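Local coordinates for TRAP dicarboxylate transporter-DctP subunit (Rhodobacter sphaeroides, PDB 4PE3), which probably captures a small organic acid or similar solute in the periplasm and hands it to a TRAP-type membrane transporter, at residues G114-P119 / T335-K340; A186-N191 / R309-G314. All blocks are in the same frame, centred on the assembly; numbering follows the deposited sequence.

Contact 1: G114-P119 / T335-K340; sequences GAWADP and TYLKDK
W116 reaches the helix 324-339 with one corner of its indole, where CZ3 lies 3.8 Å from L337 CD2 and 4.0 Å from Y336 CE2. The two partners come from different directions. Y336 CE2 sits at the edge of the indole, near its plane. The L337 methyl approaches obliquely. The side chain of W116 runs at about a right angle to both. Its CG is anti to the carbonyl carbon (chi1 -48°), and the benzene end of the indole swings out to the helix.

A115 is the second apolar group of the loop. Its CB lies over the centre of the indole, 3.7 Å above the plane, as a CH-pi contact within the loop. The same methyl is 4.3 Å from L337 CD1. L337 therefore meets both loop residues: CD1 faces the A115 methyl, and CD2 lies against W116 and 3.9 Å from A115 O. A115 O also accepts a hydrogen bond from R309 NE of helix 302-320.

With CG anti to its backbone N (chi1 178°), Y336 extends its ring toward the loop, and CE2 reaches the indole edge. One face of the ring carries K340 CG, 3.6 Å above the plane and offset toward the rim. F125 packs edge-to-face with it.

The touching residues are all buried. Methyl groups and ring carbons make the contact, and A115 O is the one backbone atom touched. The Y336 hydroxyl is hydrogen-bonded to D124, which also forms a salt bridge with K340. The chemistry is that of core packing between the loop before helix 119-128 and the C-terminal helix, with polar bonds at its margins.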
# COMPACT_ATOMS: atom_id res chain seq x y z
N GLY A 114 6.91 -0.35 -7.69
CA GLY A 114 8.13 -1.10 -7.91
C GLY A 114 9.17 -1.02 -6.80
O GLY A 114 10.17 -1.73 -6.80
N ALA A 115 8.96 -0.15 -5.83
CA ALA A 115 9.94 0.03 -4.78
C ALA A 115 10.10 -1.16 -3.84
O ALA A 115 11.18 -1.38 -3.30
CB ALA A 115 9.61 1.26 -3.96
N TRP A 116 9.01 -1.89 -3.60
CA TRP A 116 8.96 -2.82 -2.47
C TRP A 116 8.76 -4.28 -2.89
O TRP A 116 8.04 -4.58 -3.84
CB TRP A 116 7.83 -2.44 -1.50
CG TRP A 116 7.79 -0.98 -1.14
CD1 TRP A 116 6.73 -0.14 -1.29
CD2 TRP A 116 8.85 -0.20 -0.60
NE1 TRP A 116 7.06 1.11 -0.88
CE2 TRP A 116 8.35 1.10 -0.42
CE3 TRP A 116 10.16 -0.48 -0.22
CZ2 TRP A 116 9.12 2.13 0.09
CZ3 TRP A 116 10.93 0.56 0.31
CH2 TRP A 116 10.40 1.84 0.46
N ALA A 117 9.42 -5.17 -2.14
CA ALA A 117 9.30 -6.62 -2.31
C ALA A 117 8.68 -7.27 -1.08
O ALA A 117 8.43 -8.48 -1.07
CB ALA A 117 10.66 -7.22 -2.59
N ASP A 118 8.43 -6.47 -0.05
CA ASP A 118 7.85 -6.97 1.19
C ASP A 118 7.38 -5.80 2.02
O ASP A 118 8.04 -4.75 2.02
CB ASP A 118 8.87 -7.75 2.01
CG ASP A 118 8.22 -8.48 3.15
OD1 ASP A 118 7.64 -9.57 2.92
OD2 ASP A 118 8.20 -7.94 4.27
N PRO A 119 6.28 -5.96 2.80
CA PRO A 119 5.84 -4.82 3.61
C PRO A 119 6.91 -4.33 4.59
O PRO A 119 6.93 -3.14 4.90
CB PRO A 119 4.62 -5.36 4.35
CG PRO A 119 4.06 -6.40 3.44
CD PRO A 119 5.24 -7.01 2.73
N THR A 335 17.34 7.68 -1.91
CA THR A 335 18.42 7.58 -0.94
C THR A 335 18.28 6.31 -0.10
O THR A 335 19.24 5.58 0.08
CB THR A 335 18.47 8.83 -0.03
OG1 THR A 335 18.76 9.98 -0.83
CG2 THR A 335 19.55 8.67 1.04
N TYR A 336 17.07 6.03 0.38
CA TYR A 336 16.81 4.84 1.19
C TYR A 336 17.11 3.54 0.43
O TYR A 336 17.82 2.66 0.92
CB TYR A 336 15.35 4.85 1.69
CG TYR A 336 15.02 3.61 2.48
CD1 TYR A 336 15.32 3.52 3.83
CD2 TYR A 336 14.43 2.51 1.87
CE1 TYR A 336 15.05 2.39 4.54
CE2 TYR A 336 14.15 1.37 2.58
CZ TYR A 336 14.47 1.31 3.90
OH TYR A 336 14.19 0.19 4.62
N LEU A 337 16.56 3.43 -0.77
CA LEU A 337 16.74 2.24 -1.59
C LEU A 337 18.21 2.00 -1.92
O LEU A 337 18.67 0.86 -1.86
CB LEU A 337 15.91 2.35 -2.86
CG LEU A 337 14.40 2.41 -2.62
CD1 LEU A 337 13.66 2.75 -3.90
CD2 LEU A 337 13.88 1.09 -2.06
N LYS A 338 18.94 3.06 -2.27
CA LYS A 338 20.35 2.90 -2.59
C LYS A 338 21.11 2.47 -1.35
O LYS A 338 21.97 1.60 -1.39
CB LYS A 338 20.92 4.20 -3.18
CG LYS A 338 20.46 4.50 -4.60
CD LYS A 338 21.17 5.72 -5.15
CE LYS A 338 20.69 6.06 -6.55
NZ LYS A 338 21.67 6.97 -7.22
N ASP A 339 20.77 3.10 -0.23
CA ASP A 339 21.45 2.81 1.01
C ASP A 339 21.25 1.36 1.46
O ASP A 339 22.16 0.76 2.04
CB ASP A 339 20.96 3.76 2.09
CG ASP A 339 21.47 3.36 3.43
OD1 ASP A 339 22.69 3.48 3.62
OD2 ASP A 339 20.67 2.91 4.26
N LYS A 340 20.07 0.81 1.18
CA LYS A 340 19.76 -0.56 1.57
C LYS A 340 20.21 -1.60 0.55
O LYS A 340 19.98 -2.80 0.72
CB LYS A 340 18.26 -0.73 1.85
CG LYS A 340 17.76 0.00 3.08
CD LYS A 340 18.80 -0.05 4.20
CE LYS A 340 18.20 0.21 5.56
NZ LYS A 340 17.43 -0.98 6.01

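Contact 2: A186-N191 / R309-G314; sequences AAAGAN and RGIARG
A Schellman motif closes helix 180-187, and the last turn of that helix packs on I311 of helix 302-320. G189 is the first residue to leave helical angles. Its phi is positive (88°), and its N bonds back to A186 O at 2.9 Å.

The contact itself is made by one branch of one side chain. I311 CG2 lies 3.9 Å from A187 CB and 4.1 Å from A188 CB. It also meets the backbone between these two residues, 3.8 Å from A187 C and 3.8 Å from A188 N. The methyl thus rests on the peptide link as well as on both alanine methyls. CG2 is anti to the backbone N of I311, while CG1 is anti to the carbonyl carbon (chi1 -75°). This splay presents CG2 to the alanines and turns CG1 elsewhere. CG2 is about as near to the backbone at the helix end as to the alanine methyls.

All the side-chain packing is apolar. The patch lies near the surface, with A188 as its buried side.

Around the patch, I311 also touches V166 and A188 touches L169. A312, on another side of helix 302-320, packs on V184 of helix 180-187. After the turn, G189 makes a backbone hydrogen bond with G171. N191 begins strand 191-193, an outermost strand of the four-stranded sheet, which runs parallel to strand 173-175. N191 makes backbone hydrogen bonds with V172 and with V174 of that neighbouring strand.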
# COMPACT_ATOMS: atom_id res chain seq x y z
N ALA A 186 4.56 0.38 -18.99
CA ALA A 186 4.95 0.87 -20.32
C ALA A 186 6.44 1.15 -20.42
O ALA A 186 7.05 0.85 -21.45
CB ALA A 186 4.17 2.10 -20.68
N ALA A 187 7.03 1.71 -19.37
CA ALA A 187 8.46 1.98 -19.36
C ALA A 187 9.26 0.67 -19.43
O ALA A 187 10.39 0.65 -19.93
CB ALA A 187 8.82 2.76 -18.11
N ALA A 188 8.69 -0.41 -18.91
CA ALA A 188 9.29 -1.74 -18.97
C ALA A 188 9.04 -2.43 -20.32
O ALA A 188 9.48 -3.55 -20.53
CB ALA A 188 8.76 -2.62 -17.85
N GLY A 189 8.34 -1.76 -21.22
CA GLY A 189 8.08 -2.32 -22.53
C GLY A 189 6.84 -3.18 -22.61
O GLY A 189 6.58 -3.77 -23.66
N ALA A 190 6.06 -3.25 -21.53
CA ALA A 190 4.78 -3.95 -21.57
C ALA A 190 3.74 -3.06 -22.23
O ALA A 190 3.99 -1.87 -22.51
CB ALA A 190 4.36 -4.35 -20.19
N ASN A 191 2.55 -3.62 -22.46
CA ASN A 191 1.46 -2.91 -23.11
C ASN A 191 0.32 -2.81 -22.11
O ASN A 191 -0.40 -3.79 -21.90
CB ASN A 191 1.04 -3.67 -24.38
CG ASN A 191 2.07 -3.55 -25.47
OD1 ASN A 191 2.49 -2.45 -25.81
ND2 ASN A 191 2.50 -4.68 -25.99
N ARG A 309 13.07 -1.81 -10.03
CA ARG A 309 13.17 -0.50 -9.38
C ARG A 309 13.79 0.56 -10.27
O ARG A 309 13.37 1.71 -10.30
CB ARG A 309 14.01 -0.54 -8.10
CG ARG A 309 13.39 -1.34 -7.02
CD ARG A 309 14.08 -1.12 -5.69
NE ARG A 309 13.44 -2.00 -4.73
CZ ARG A 309 13.76 -3.28 -4.54
NH1 ARG A 309 14.80 -3.82 -5.16
NH2 ARG A 309 13.04 -3.99 -3.67
N GLY A 310 14.82 0.16 -11.00
CA GLY A 310 15.52 1.09 -11.87
C GLY A 310 14.64 1.58 -13.00
O GLY A 310 14.68 2.74 -13.37
N ILE A 311 13.83 0.69 -13.55
CA ILE A 311 12.91 1.11 -14.59
C ILE A 311 11.87 2.05 -13.97
O ILE A 311 11.56 3.09 -14.52
CB ILE A 311 12.23 -0.09 -15.25
CG1 ILE A 311 13.23 -0.78 -16.17
CG2 ILE A 311 11.04 0.34 -16.06
CD1 ILE A 311 13.33 -2.25 -15.96
N ALA A 312 11.33 1.66 -12.83
CA ALA A 312 10.29 2.42 -12.17
C ALA A 312 10.79 3.82 -11.78
O ALA A 312 10.05 4.81 -11.87
CB ALA A 312 9.79 1.67 -10.97
N ARG A 313 12.05 3.89 -11.38
CA ARG A 313 12.64 5.14 -10.92
C ARG A 313 12.53 6.23 -11.99
O ARG A 313 12.32 7.39 -11.67
CB ARG A 313 14.11 4.94 -10.54
CG ARG A 313 14.80 6.20 -9.95
CD ARG A 313 16.27 6.26 -10.35
NE ARG A 313 16.43 6.22 -11.79
CZ ARG A 313 16.19 7.24 -12.62
NH1 ARG A 313 15.78 8.39 -12.14
NH2 ARG A 313 16.36 7.08 -13.93
N GLY A 314 12.71 5.87 -13.25
CA GLY A 314 12.54 6.83 -14.32
C GLY A 314 11.15 7.46 -14.31
O GLY A 314 10.97 8.64 -14.62

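Overall arrangement
Both contacts are apolar, but they differ in depth. Contact 1 is buried and uses an indole, a tyrosine ring, a leucine and one alanine. Contact 2 is only partly buried and sets one isoleucine methyl against two alanines. Contact 1 joins a loop to helix 324-339. Contact 2 joins the end of helix 180-187 to helix 302-320, which directly precedes helix 324-339 in the chain. Their centres are about 16 Å apart. R309, in the 309-314 segment, links them: its side chain reaches contact 1, where it also packs on L337. Helix 302-320 thus contributes to contact 2 and also borders contact 1.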